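Local coordinates for uncharacterized protein (Bacteroides eggerthii DSM 20697, PDB 4ECO), which is of unknown function but, as a leucine-rich repeat protein, probably binds other proteins through its curved solenoid, at residues D408-I414 with N439-I445; L112-K118 with F211-N215; I600-S605 with Q624-G628. All blocks are in the same frame, centred on the assembly; numbering follows the deposited sequence.

Contact 1 (D408-I414 with N439-I445); sequences DFSYNEI and NLSNNQI
Asn439 lies alongside Asp408 in a short parallel bridge, its amide plane within 10° of the carboxylate, and its backbone O receives Phe409 N at 2.8 Å. Each of the two closes an Asx turn where its strand ends: OD1 of Asn439 takes both the N and the OG of Ser441, as OD1 of Asp408 does for Ser410. Leu440 follows, touching Phe409 CB and Ile414 CD1 with its CD2 methyl on the hydrophobic side. Ser441 O then accepts Tyr411 N, and Asn442 lays its side chain flat over the Tyr411 ring, CB 3.7 Å from the centroid; His386 stacks with the same tyrosine. Asn443 is the asparagine of the leucine-rich repeat consensus, one turn's member of the column that runs inside the solenoid. Its CG, set on the backbone N side (chi1 -92°), carries the amide across to the preceding turn, where ND2 gives a nearly straight bond to Phe409 O (3.1 Å, 167°) and OD1 receives Ile414 N at 2.9 Å. Phe409 O is gripped from its two faces, since Asn412 ND2 reaches it from the other one. Replacement by an alanine here would probably leave Ile414 N without its acceptor and Phe409 O with the Asn412 amide alone of the two. Beyond it, Gln444 N returns a bond to Ile414 O, while Ile445 sets CG1 4.0 Å from Ile414 CG2, the two isoleucines pointing the same way.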
ATOM      1  N   ASP A 408      -7.393  -0.345   7.984  1.00 36.53           N
ATOM      2  CA  ASP A 408      -8.390   0.213   7.081  1.00 33.68           C
ATOM      3  C   ASP A 408      -9.449  -0.810   6.764  1.00 39.29           C
ATOM      4  O   ASP A 408      -9.158  -1.842   6.136  1.00 39.88           O
ATOM      5  CB  ASP A 408      -7.725   0.725   5.798  1.00 33.17           C
ATOM      6  CG  ASP A 408      -8.535   1.729   4.986  1.00 40.87           C
ATOM      7  OD1 ASP A 408      -9.781   1.764   5.137  1.00 42.00           O
ATOM      8  OD2 ASP A 408      -7.932   2.451   4.169  1.00 44.83           O
ATOM      9  N   PHE A 409     -10.684  -0.533   7.231  1.00 37.49           N
ATOM     10  CA  PHE A 409     -11.872  -1.350   6.942  1.00 38.08           C
ATOM     11  C   PHE A 409     -12.901  -0.536   6.130  1.00 42.50           C
ATOM     12  O   PHE A 409     -14.048  -0.975   5.978  1.00 42.97           O
ATOM     13  CB  PHE A 409     -12.519  -1.896   8.219  1.00 40.25           C
ATOM     14  CG  PHE A 409     -11.717  -2.903   8.987  1.00 41.92           C
ATOM     15  CD1 PHE A 409     -11.629  -4.220   8.556  1.00 44.87           C
ATOM     16  CD2 PHE A 409     -11.123  -2.563  10.195  1.00 44.92           C
ATOM     17  CE1 PHE A 409     -10.901  -5.163   9.283  1.00 46.96           C
ATOM     18  CE2 PHE A 409     -10.394  -3.505  10.924  1.00 48.78           C
ATOM     19  CZ  PHE A 409     -10.279  -4.799  10.458  1.00 47.33           C
ATOM     20  N   SER A 410     -12.482   0.642   5.587  1.00 38.52           N
ATOM     21  CA  SER A 410     -13.378   1.528   4.826  1.00 37.87           C
ATOM     22  C   SER A 410     -13.899   0.859   3.525  1.00 42.66           C
ATOM     23  O   SER A 410     -13.258  -0.039   2.969  1.00 44.76           O
ATOM     24  CB  SER A 410     -12.720   2.872   4.511  1.00 36.93           C
ATOM     25  OG  SER A 410     -11.741   2.844   3.490  1.00 35.99           O
ATOM     26  N   TYR A 411     -15.093   1.289   3.085  1.00 35.29           N
ATOM     27  CA  TYR A 411     -15.759   0.809   1.892  1.00 33.63           C
ATOM     28  C   TYR A 411     -15.992  -0.671   1.968  1.00 40.08           C
ATOM     29  O   TYR A 411     -15.440  -1.444   1.193  1.00 40.15           O
ATOM     30  CB  TYR A 411     -14.972   1.158   0.652  1.00 33.00           C
ATOM     31  CG  TYR A 411     -15.152   2.578   0.200  1.00 32.49           C
ATOM     32  CD1 TYR A 411     -16.221   2.936  -0.621  1.00 33.85           C
ATOM     33  CD2 TYR A 411     -14.211   3.560   0.525  1.00 32.25           C
ATOM     34  CE1 TYR A 411     -16.367   4.244  -1.084  1.00 35.69           C
ATOM     35  CE2 TYR A 411     -14.325   4.862   0.035  1.00 32.23           C
ATOM     36  CZ  TYR A 411     -15.410   5.199  -0.763  1.00 41.17           C
ATOM     37  OH  TYR A 411     -15.539   6.463  -1.271  1.00 44.39           O
ATOM     38  N   ASN A 412     -16.802  -1.062   2.937  1.00 39.45           N
ATOM     39  CA  ASN A 412     -17.231  -2.435   3.164  1.00 39.51           C
ATOM     40  C   ASN A 412     -18.727  -2.398   3.439  1.00 43.93           C
ATOM     41  O   ASN A 412     -19.388  -1.405   3.105  1.00 43.56           O
ATOM     42  CB  ASN A 412     -16.418  -3.112   4.285  1.00 38.47           C
ATOM     43  CG  ASN A 412     -15.149  -3.783   3.800  1.00 49.49           C
ATOM     44  OD1 ASN A 412     -15.187  -4.730   3.014  1.00 46.01           O
ATOM     45  ND2 ASN A 412     -13.996  -3.310   4.258  1.00 28.99           N
ATOM     46  N   GLU A 413     -19.270  -3.489   3.991  1.00 41.34           N
ATOM     47  CA  GLU A 413     -20.690  -3.616   4.294  1.00 40.80           C
ATOM     48  C   GLU A 413     -20.866  -3.983   5.768  1.00 46.16           C
ATOM     49  O   GLU A 413     -21.773  -4.744   6.119  1.00 47.75           O
ATOM     50  CB  GLU A 413     -21.325  -4.648   3.360  1.00 41.79           C
ATOM     51  CG  GLU A 413     -21.688  -4.024   2.035  1.00 47.17           C
ATOM     52  CD  GLU A 413     -21.596  -4.926   0.826  1.00 72.72           C
ATOM     53  OE1 GLU A 413     -22.257  -5.990   0.809  1.00 45.09           O
ATOM     54  OE2 GLU A 413     -20.895  -4.531  -0.135  1.00 80.42           O
ATOM     55  N   ILE A 414     -19.985  -3.433   6.635  1.00 41.21           N
ATOM     56  CA  ILE A 414     -19.989  -3.700   8.084  1.00 40.24           C
ATOM     57  C   ILE A 414     -21.237  -3.063   8.686  1.00 44.38           C
ATOM     58  O   ILE A 414     -21.522  -1.904   8.402  1.00 42.37           O
ATOM     59  CB  ILE A 414     -18.669  -3.222   8.745  1.00 41.18           C
ATOM     60  CG1 ILE A 414     -17.464  -4.039   8.162  1.00 40.44           C
ATOM     61  CG2 ILE A 414     -18.732  -3.299  10.272  1.00 40.71           C
ATOM     62  CD1 ILE A 414     -16.124  -3.430   8.336  1.00 43.59           C
ATOM     63  N   ASN A 439     -10.179   2.810  10.627  1.00 38.81           N
ATOM     64  CA  ASN A 439     -10.917   3.484   9.572  1.00 37.53           C
ATOM     65  C   ASN A 439     -12.096   2.618   9.218  1.00 38.49           C
ATOM     66  O   ASN A 439     -11.936   1.598   8.549  1.00 39.10           O
ATOM     67  CB  ASN A 439     -10.027   3.777   8.358  1.00 34.32           C
ATOM     68  CG  ASN A 439     -10.703   4.623   7.298  1.00 45.69           C
ATOM     69  OD1 ASN A 439     -11.929   4.796   7.252  1.00 33.75           O
ATOM     70  ND2 ASN A 439      -9.904   5.167   6.405  1.00 34.79           N
ATOM     71  N   LEU A 440     -13.265   3.002   9.711  1.00 32.56           N
ATOM     72  CA  LEU A 440     -14.522   2.303   9.454  1.00 32.90           C
ATOM     73  C   LEU A 440     -15.464   3.176   8.594  1.00 39.28           C
ATOM     74  O   LEU A 440     -16.676   2.932   8.577  1.00 40.64           O
ATOM     75  CB  LEU A 440     -15.191   1.909  10.776  1.00 32.98           C
ATOM     76  CG  LEU A 440     -14.568   0.735  11.509  1.00 36.00           C
ATOM     77  CD1 LEU A 440     -15.032   0.707  12.938  1.00 35.71           C
ATOM     78  CD2 LEU A 440     -14.888  -0.562  10.810  1.00 35.03           C
ATOM     79  N   SER A 441     -14.904   4.184   7.872  1.00 35.28           N
ATOM     80  CA  SER A 441     -15.698   5.080   7.013  1.00 35.83           C
ATOM     81  C   SER A 441     -16.306   4.303   5.824  1.00 43.28           C
ATOM     82  O   SER A 441     -15.821   3.228   5.483  1.00 45.16           O
ATOM     83  CB  SER A 441     -14.870   6.277   6.522  1.00 35.74           C
ATOM     84  OG  SER A 441     -13.711   5.899   5.799  1.00 35.48           O
ATOM     85  N   ASN A 442     -17.380   4.826   5.228  1.00 39.71           N
ATOM     86  CA  ASN A 442     -18.124   4.223   4.106  1.00 39.65           C
ATOM     87  C   ASN A 442     -18.482   2.746   4.372  1.00 43.40           C
ATOM     88  O   ASN A 442     -18.011   1.839   3.687  1.00 41.85           O
ATOM     89  CB  ASN A 442     -17.383   4.363   2.776  1.00 38.94           C
ATOM     90  CG  ASN A 442     -17.621   5.691   2.137  1.00 46.04           C
ATOM     91  OD1 ASN A 442     -18.730   5.966   1.658  1.00 40.16           O
ATOM     92  ND2 ASN A 442     -16.592   6.553   2.152  1.00 29.38           N
ATOM     93  N   ASN A 443     -19.345   2.530   5.361  1.00 40.84           N
ATOM     94  CA  ASN A 443     -19.866   1.208   5.714  1.00 41.05           C
ATOM     95  C   ASN A 443     -21.381   1.336   5.966  1.00 44.68           C
ATOM     96  O   ASN A 443     -21.996   2.304   5.502  1.00 46.78           O
ATOM     97  CB  ASN A 443     -19.116   0.630   6.933  1.00 39.85           C
ATOM     98  CG  ASN A 443     -17.934  -0.217   6.569  1.00 46.92           C
ATOM     99  OD1 ASN A 443     -18.081  -1.352   6.150  1.00 49.17           O
ATOM    100  ND2 ASN A 443     -16.735   0.291   6.751  1.00 31.09           N
ATOM    101  N   GLN A 444     -21.984   0.390   6.696  1.00 37.60           N
ATOM    102  CA  GLN A 444     -23.407   0.444   6.975  1.00 36.69           C
ATOM    103  C   GLN A 444     -23.655   0.302   8.477  1.00 41.22           C
ATOM    104  O   GLN A 444     -24.659  -0.298   8.894  1.00 42.70           O
ATOM    105  CB  GLN A 444     -24.122  -0.636   6.180  1.00 38.21           C
ATOM    106  CG  GLN A 444     -24.258  -0.290   4.709  1.00 45.28           C
ATOM    107  CD  GLN A 444     -24.948  -1.387   3.962  1.00 66.03           C
ATOM    108  OE1 GLN A 444     -24.388  -1.997   3.052  1.00 54.78           O
ATOM    109  NE2 GLN A 444     -26.168  -1.699   4.364  1.00 70.17           N
ATOM    110  N   ILE A 445     -22.754   0.908   9.293  1.00 35.22           N
ATOM    111  CA  ILE A 445     -22.792   0.852  10.754  1.00 34.77           C
ATOM    112  C   ILE A 445     -23.952   1.718  11.292  1.00 42.79           C
ATOM    113  O   ILE A 445     -23.916   2.942  11.143  1.00 43.98           O
ATOM    114  CB  ILE A 445     -21.405   1.277  11.341  1.00 35.22           C
ATOM    115  CG1 ILE A 445     -20.305   0.276  10.939  1.00 32.08           C
ATOM    116  CG2 ILE A 445     -21.455   1.463  12.887  1.00 35.81           C
ATOM    117  CD1 ILE A 445     -18.870   0.807  11.111  1.00 26.71           C
TER

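Contact 2 (L112-K118 with F211-N215). With NA (sodium ion), chain C.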
ATOM      1  N   LEU A 112      15.662  -7.711 -17.030  1.00 35.31           N
ATOM      2  CA  LEU A 112      15.242  -7.684 -18.434  1.00 36.28           C
ATOM      3  C   LEU A 112      14.117  -6.680 -18.589  1.00 41.58           C
ATOM      4  O   LEU A 112      13.622  -6.414 -19.683  1.00 41.76           O
ATOM      5  CB  LEU A 112      14.797  -9.082 -18.917  1.00 36.82           C
ATOM      6  CG  LEU A 112      15.774 -10.252 -18.740  1.00 41.92           C
ATOM      7  CD1 LEU A 112      15.168 -11.503 -19.261  1.00 42.54           C
ATOM      8  CD2 LEU A 112      17.114  -9.991 -19.395  1.00 42.41           C
ATOM      9  N   GLY A 113      13.721  -6.137 -17.452  1.00 39.16           N
ATOM     10  CA  GLY A 113      12.647  -5.173 -17.308  1.00 38.21           C
ATOM     11  C   GLY A 113      12.240  -5.190 -15.865  1.00 41.18           C
ATOM     12  O   GLY A 113      12.709  -6.056 -15.132  1.00 42.36           O
ATOM     13  N   SER A 114      11.409  -4.236 -15.431  1.00 36.42           N
ATOM     14  CA  SER A 114      10.967  -4.159 -14.039  1.00 35.94           C
ATOM     15  C   SER A 114       9.758  -3.285 -13.893  1.00 43.54           C
ATOM     16  O   SER A 114       9.389  -2.579 -14.843  1.00 44.24           O
ATOM     17  CB  SER A 114      12.069  -3.602 -13.148  1.00 38.25           C
ATOM     18  OG  SER A 114      12.135  -2.191 -13.281  1.00 45.96           O
ATOM     19  N   HIS A 115       9.183  -3.264 -12.657  1.00 40.42           N
ATOM     20  CA  HIS A 115       8.050  -2.405 -12.317  1.00 39.00           C
ATOM     21  C   HIS A 115       8.513  -0.945 -12.316  1.00 44.52           C
ATOM     22  O   HIS A 115       7.687  -0.064 -12.543  1.00 44.70           O
ATOM     23  CB  HIS A 115       7.381  -2.808 -10.997  1.00 38.39           C
ATOM     24  CG  HIS A 115       8.220  -2.643  -9.775  1.00 41.66           C
ATOM     25  ND1 HIS A 115       8.896  -3.707  -9.222  1.00 43.86           N
ATOM     26  CD2 HIS A 115       8.415  -1.550  -8.998  1.00 42.91           C
ATOM     27  CE1 HIS A 115       9.493  -3.228  -8.140  1.00 43.13           C
ATOM     28  NE2 HIS A 115       9.243  -1.928  -7.974  1.00 42.59           N
ATOM     29  N   GLY A 116       9.830  -0.724 -12.156  1.00 40.75           N
ATOM     30  CA  GLY A 116      10.454   0.593 -12.177  1.00 39.78           C
ATOM     31  C   GLY A 116      10.218   1.335 -13.481  1.00 46.13           C
ATOM     32  O   GLY A 116      10.004   2.548 -13.482  1.00 48.25           O
ATOM     33  N   GLU A 117      10.201   0.607 -14.598  1.00 41.96           N
ATOM     34  CA  GLU A 117       9.998   1.165 -15.941  1.00 41.10           C
ATOM     35  C   GLU A 117       8.634   1.862 -16.090  1.00 48.86           C
ATOM     36  O   GLU A 117       8.544   2.856 -16.821  1.00 51.19           O
ATOM     37  CB  GLU A 117      10.144   0.069 -16.986  1.00 41.60           C
ATOM     38  CG  GLU A 117      11.580  -0.411 -17.130  1.00 38.48           C
ATOM     39  CD  GLU A 117      11.753  -1.578 -18.078  1.00 55.67           C
ATOM     40  OE1 GLU A 117      10.985  -2.562 -17.938  1.00 38.80           O
ATOM     41  OE2 GLU A 117      12.657  -1.516 -18.949  1.00 39.17           O
ATOM     42  N   LYS A 118       7.605   1.396 -15.348  1.00 44.64           N
ATOM     43  CA  LYS A 118       6.271   1.998 -15.364  1.00 43.47           C
ATOM     44  C   LYS A 118       6.249   3.315 -14.581  1.00 44.75           C
ATOM     45  O   LYS A 118       5.345   4.120 -14.812  1.00 44.33           O
ATOM     46  CB  LYS A 118       5.191   1.025 -14.803  1.00 45.99           C
ATOM     47  CG  LYS A 118       4.753  -0.132 -15.740  1.00 56.98           C
ATOM     48  CD  LYS A 118       4.206   0.310 -17.126  1.00 61.46           C
ATOM     49  CE  LYS A 118       5.155  -0.108 -18.228  1.00 63.46           C
ATOM     50  NZ  LYS A 118       4.972   0.639 -19.492  1.00 65.20           N
ATOM     51  N   PHE A 211      16.554 -11.830 -10.112  1.00 41.44           N
ATOM     52  CA  PHE A 211      16.167 -11.990 -11.507  1.00 40.44           C
ATOM     53  C   PHE A 211      14.827 -11.297 -11.724  1.00 42.83           C
ATOM     54  O   PHE A 211      13.803 -11.763 -11.244  1.00 43.98           O
ATOM     55  CB  PHE A 211      16.137 -13.473 -11.906  1.00 43.03           C
ATOM     56  CG  PHE A 211      15.891 -13.787 -13.365  1.00 44.57           C
ATOM     57  CD1 PHE A 211      16.133 -12.837 -14.354  1.00 46.46           C
ATOM     58  CD2 PHE A 211      15.464 -15.049 -13.758  1.00 48.31           C
ATOM     59  CE1 PHE A 211      15.890 -13.127 -15.701  1.00 47.88           C
ATOM     60  CE2 PHE A 211      15.238 -15.341 -15.109  1.00 50.82           C
ATOM     61  CZ  PHE A 211      15.472 -14.382 -16.074  1.00 47.58           C
ATOM     62  N   TYR A 212      14.848 -10.163 -12.432  1.00 38.43           N
ATOM     63  CA  TYR A 212      13.669  -9.338 -12.721  1.00 36.91           C
ATOM     64  C   TYR A 212      13.352  -9.286 -14.196  1.00 40.71           C
ATOM     65  O   TYR A 212      14.253  -9.217 -15.045  1.00 42.93           O
ATOM     66  CB  TYR A 212      13.893  -7.895 -12.227  1.00 37.41           C
ATOM     67  CG  TYR A 212      13.542  -7.623 -10.777  1.00 39.57           C
ATOM     68  CD1 TYR A 212      14.141  -8.339  -9.746  1.00 41.72           C
ATOM     69  CD2 TYR A 212      12.714  -6.557 -10.429  1.00 40.11           C
ATOM     70  CE1 TYR A 212      13.840  -8.071  -8.407  1.00 42.62           C
ATOM     71  CE2 TYR A 212      12.414  -6.272  -9.097  1.00 40.57           C
ATOM     72  CZ  TYR A 212      12.978  -7.033  -8.089  1.00 45.18           C
ATOM     73  OH  TYR A 212      12.694  -6.751  -6.774  1.00 41.53           O
HETATM   74  N   MSE A 213      12.067  -9.312 -14.502  1.00 34.45           N
HETATM   75  CA  MSE A 213      11.575  -9.123 -15.853  1.00 32.94           C
HETATM   76  C   MSE A 213      10.201  -8.515 -15.767  1.00 38.40           C
HETATM   77  O   MSE A 213       9.472  -8.732 -14.784  1.00 37.38           O
HETATM   78  CB  MSE A 213      11.614 -10.392 -16.733  1.00 34.82           C
HETATM   79  CG  MSE A 213      10.644 -11.509 -16.371  1.00 39.99           C
HETATM   80 SE   MSE A 213      11.441 -13.235 -16.933  0.75 45.85          SE
HETATM   81  CE  MSE A 213      12.130 -13.721 -15.142  1.00 41.95           C
ATOM     82  N   GLY A 214       9.885  -7.700 -16.765  1.00 35.61           N
ATOM     83  CA  GLY A 214       8.587  -7.054 -16.815  1.00 35.02           C
ATOM     84  C   GLY A 214       8.320  -6.270 -18.067  1.00 40.46           C
ATOM     85  O   GLY A 214       9.251  -5.850 -18.757  1.00 42.90           O
ATOM     86  N   ASN A 215       7.027  -6.085 -18.363  1.00 35.93           N
ATOM     87  CA  ASN A 215       6.440  -5.311 -19.469  1.00 34.24           C
ATOM     88  C   ASN A 215       6.895  -5.886 -20.828  1.00 35.42           C
ATOM     89  O   ASN A 215       7.091  -5.147 -21.788  1.00 33.75           O
ATOM     90  CB  ASN A 215       6.783  -3.831 -19.306  1.00 30.86           C
ATOM     91  CG  ASN A 215       6.675  -3.362 -17.872  1.00 43.21           C
ATOM     92  OD1 ASN A 215       5.592  -3.277 -17.307  1.00 41.28           O
ATOM     93  ND2 ASN A 215       7.804  -3.164 -17.214  1.00 35.57           N
TER
HETATM   94 NA    NA C1001      12.351  -0.396 -21.520  1.00 42.76          NA
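The Tyr212 ring meets the 112-118 loop with its edge, where Ser114 CB stands 4.1 Å from CD2 and His115 CE1 approaches CE2 near the ring plane; Phe124 and this ring also meet edge-to-face. The imidazole itself is held from elsewhere, ND1 by Glu255 and NE2 by His144. Phe211 likewise offers an edge to Leu112, whose CD1 lies 4.0 Å from CE1, while the selenomethionine Met213 places its CE over one face of the same ring, toward the rim. Between the two segments the backbones share one nearly straight bond, Leu112 N to Tyr212 O at 2.9 Å, continuing the pairing from strand 109-111, where Leu110 bonds to Tyr212. Past it the chains stay close at Gly113, where a CB would run into Gly214 O.

The amide of Asn215 then slides past Glu117 and Lys118. Its ND2 donates to Ser114 O (2.9 Å), standing above that carbonyl's plane while Glu117 N comes from the other face, and makes a second, weak bond to Glu117 OE1. Its OD1 rests against Lys118 CE and is bonded to Asn258. Glu117, extended beyond CG (chi2 175°), spreads its carboxylate between two tasks: OE1 accepts Ser114 N at 3.0 Å from above the carboxylate plane, and OE2 accepts Gly90 N and binds the sodium ion at 2.8 Å. Here strand 109-111 of the leucine-rich repeat solenoid gives way to a turn beside the neighbouring strand 210-214, and the turn carries one of the sodium ion's two protein ligands, the other being Ser192 O.

Contact 3 (I600-S605 with Q624-G628)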
ATOM      1  N   ILE A 600     -27.734  34.753  10.760  1.00 53.17           N
ATOM      2  CA  ILE A 600     -26.790  34.888  11.869  1.00 51.68           C
ATOM      3  C   ILE A 600     -26.722  36.360  12.315  1.00 57.12           C
ATOM      4  O   ILE A 600     -26.992  37.269  11.528  1.00 57.71           O
ATOM      5  CB  ILE A 600     -25.374  34.309  11.510  1.00 52.31           C
ATOM      6  CG1 ILE A 600     -24.580  33.912  12.779  1.00 51.15           C
ATOM      7  CG2 ILE A 600     -24.568  35.243  10.596  1.00 52.07           C
ATOM      8  CD1 ILE A 600     -23.334  33.054  12.571  1.00 51.14           C
ATOM      9  N   SER A 601     -26.401  36.562  13.598  1.00 54.01           N
ATOM     10  CA  SER A 601     -26.173  37.852  14.252  1.00 54.08           C
ATOM     11  C   SER A 601     -25.005  37.618  15.205  1.00 54.82           C
ATOM     12  O   SER A 601     -25.180  37.003  16.263  1.00 52.15           O
ATOM     13  CB  SER A 601     -27.439  38.361  14.931  1.00 59.78           C
ATOM     14  OG  SER A 601     -27.316  39.730  15.288  1.00 73.94           O
ATOM     15  N   ILE A 602     -23.779  37.988  14.739  1.00 51.64           N
ATOM     16  CA  ILE A 602     -22.497  37.749  15.411  1.00 50.40           C
ATOM     17  C   ILE A 602     -21.655  39.048  15.488  1.00 58.09           C
ATOM     18  O   ILE A 602     -21.618  39.843  14.540  1.00 59.33           O
ATOM     19  CB  ILE A 602     -21.746  36.600  14.662  1.00 51.04           C
ATOM     20  CG1 ILE A 602     -20.591  35.992  15.482  1.00 49.70           C
ATOM     21  CG2 ILE A 602     -21.352  36.959  13.214  1.00 51.11           C
ATOM     22  CD1 ILE A 602     -20.171  34.555  15.031  1.00 46.68           C
ATOM     23  N   ASP A 603     -20.998  39.248  16.650  1.00 53.89           N
ATOM     24  CA  ASP A 603     -20.114  40.368  16.974  1.00 52.24           C
ATOM     25  C   ASP A 603     -18.654  39.900  16.889  1.00 54.04           C
ATOM     26  O   ASP A 603     -18.201  39.115  17.728  1.00 53.49           O
ATOM     27  CB  ASP A 603     -20.453  40.903  18.379  1.00 53.85           C
ATOM     28  CG  ASP A 603     -19.779  42.215  18.763  1.00 57.84           C
ATOM     29  OD1 ASP A 603     -18.704  42.514  18.210  1.00 55.07           O
ATOM     30  OD2 ASP A 603     -20.321  42.933  19.645  1.00 62.94           O
ATOM     31  N   LEU A 604     -17.917  40.391  15.893  1.00 49.46           N
ATOM     32  CA  LEU A 604     -16.519  40.010  15.667  1.00 47.98           C
ATOM     33  C   LEU A 604     -15.536  41.142  16.056  1.00 56.16           C
ATOM     34  O   LEU A 604     -14.414  41.213  15.525  1.00 56.36           O
ATOM     35  CB  LEU A 604     -16.325  39.616  14.193  1.00 46.26           C
ATOM     36  CG  LEU A 604     -17.136  38.439  13.668  1.00 49.38           C
ATOM     37  CD1 LEU A 604     -16.766  38.131  12.244  1.00 49.16           C
ATOM     38  CD2 LEU A 604     -16.896  37.203  14.474  1.00 49.19           C
ATOM     39  N   SER A 605     -15.950  42.001  17.011  1.00 54.76           N
ATOM     40  CA  SER A 605     -15.178  43.155  17.488  1.00 56.05           C
ATOM     41  C   SER A 605     -13.766  42.821  17.903  1.00 59.98           C
ATOM     42  O   SER A 605     -12.854  43.574  17.559  1.00 61.44           O
ATOM     43  CB  SER A 605     -15.857  43.796  18.683  1.00 60.12           C
ATOM     44  OG  SER A 605     -17.069  44.402  18.281  1.00 73.96           O
ATOM     45  N   GLN A 624     -24.141  38.776   5.552  1.00 54.00           N
ATOM     46  CA  GLN A 624     -24.457  38.335   6.914  1.00 53.54           C
ATOM     47  C   GLN A 624     -24.431  39.516   7.869  1.00 60.60           C
ATOM     48  O   GLN A 624     -23.705  40.486   7.619  1.00 62.49           O
ATOM     49  CB  GLN A 624     -23.489  37.231   7.389  1.00 52.60           C
ATOM     50  CG  GLN A 624     -23.618  35.924   6.617  1.00 59.87           C
ATOM     51  CD  GLN A 624     -22.704  34.832   7.114  1.00 62.17           C
ATOM     52  OE1 GLN A 624     -21.484  34.827   6.873  1.00 48.27           O
ATOM     53  NE2 GLN A 624     -23.296  33.836   7.739  1.00 51.46           N
ATOM     54  N   ASP A 625     -25.223  39.442   8.960  1.00 56.32           N
ATOM     55  CA  ASP A 625     -25.283  40.483   9.985  1.00 56.69           C
ATOM     56  C   ASP A 625     -24.087  40.323  10.961  1.00 59.94           C
ATOM     57  O   ASP A 625     -24.226  39.824  12.093  1.00 58.94           O
ATOM     58  CB  ASP A 625     -26.640  40.441  10.713  1.00 59.31           C
ATOM     59  CG  ASP A 625     -26.798  41.413  11.868  1.00 69.69           C
ATOM     60  OD1 ASP A 625     -26.150  42.496  11.835  1.00 70.23           O
ATOM     61  OD2 ASP A 625     -27.561  41.091  12.815  1.00 73.78           O
ATOM     62  N   ILE A 626     -22.904  40.763  10.490  1.00 56.51           N
ATOM     63  CA  ILE A 626     -21.648  40.736  11.233  1.00 56.13           C
ATOM     64  C   ILE A 626     -21.372  42.150  11.801  1.00 64.22           C
ATOM     65  O   ILE A 626     -21.325  43.132  11.053  1.00 66.00           O
ATOM     66  CB  ILE A 626     -20.506  40.220  10.332  1.00 57.61           C
ATOM     67  CG1 ILE A 626     -20.717  38.732   9.981  1.00 56.02           C
ATOM     68  CG2 ILE A 626     -19.147  40.447  10.982  1.00 58.16           C
ATOM     69  CD1 ILE A 626     -20.161  38.280   8.644  1.00 55.68           C
ATOM     70  N   ARG A 627     -21.216  42.243  13.126  1.00 60.70           N
ATOM     71  CA  ARG A 627     -20.946  43.512  13.790  1.00 61.69           C
ATOM     72  C   ARG A 627     -19.486  43.583  14.258  1.00 63.88           C
ATOM     73  O   ARG A 627     -18.850  42.552  14.489  1.00 61.90           O
ATOM     74  CB  ARG A 627     -21.910  43.724  14.987  1.00 63.58           C
ATOM     75  CG  ARG A 627     -23.376  43.995  14.596  1.00 79.54           C
ATOM     76  CD  ARG A 627     -24.359  42.967  15.148  1.00 93.76           C
ATOM     77  NE  ARG A 627     -25.729  43.208  14.677  1.00109.56           N
ATOM     78  CZ  ARG A 627     -26.672  43.859  15.358  1.00132.17           C
ATOM     79  NH1 ARG A 627     -26.420  44.333  16.573  1.00122.58           N
ATOM     80  NH2 ARG A 627     -27.881  44.028  14.835  1.00121.50           N
ATOM     81  N   GLY A 628     -18.981  44.804  14.377  1.00 61.15           N
ATOM     82  CA  GLY A 628     -17.653  45.089  14.909  1.00 60.92           C
ATOM     83  C   GLY A 628     -16.446  45.038  14.000  1.00 64.61           C
ATOM     84  O   GLY A 628     -15.318  45.123  14.496  1.00 65.15           O
TER
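Ile602 overlaps Ile626 side by side, CG2 against CG1 at 3.7 Å, where two short parallel strands, 601-603 and 625-627, pair near the C-terminal end of the leucine-rich repeat solenoid. Leu604 crosses obliquely on the same apolar side, its CD1 3.6 Å from Ile626 CG2, and Ile585 packs on both Ile602 and Leu604. The strands run 17° from parallel and are joined by backbone bonds in alternation: Ile602 N to Asp625 O, Arg627 N to Ile602 O, and Leu604 N to Arg627 O at 2.7 Å.

Polar groups occupy the face of Ser601, Asp603, Asp625 and Arg627. The Asp625 carboxylate splits its oxygens between two partners. Its OD2 accepts Ser601 OG at 2.8 Å from above the carboxylate plane, whereas OD1 forms a salt bridge with Arg627 NE, met on the syn side but tilted from the carboxylate plane, with OD1 close to the guanidinium plane. The bend of Arg627 at chi2 (120°) brings NE back along its own strand to that oxygen and leaves Ser601 OG over one guanidinium face. At the end of its strand, Asp603 closes an Asx turn, its OD1 receiving Ser605 N at 3.0 Å, nearly along the C-O direction.

All three contacts lie along one solenoid, yet each reflects its place: contacts 1 and 2 belong to its main run of parallel strands, contact 3 to a separate strand pair near the C-terminus. Contacts 1 and 2 are buried and lie on opposite sides of the chain's centre, their own centres 35 Å apart; contact 3 is partly buried, its centre about 48 Å from the chain's. Contact 1 relates the same loop of two successive turns, so like side chains repeat and asparagine amides satisfy buried backbone. In contact 2, 92 residues separate loop from strand, and a glycine and a sodium-binding glutamate replace repetition. Contact 3 carries on its polar face a salt bridge within one strand and a serine-aspartate bond between the two.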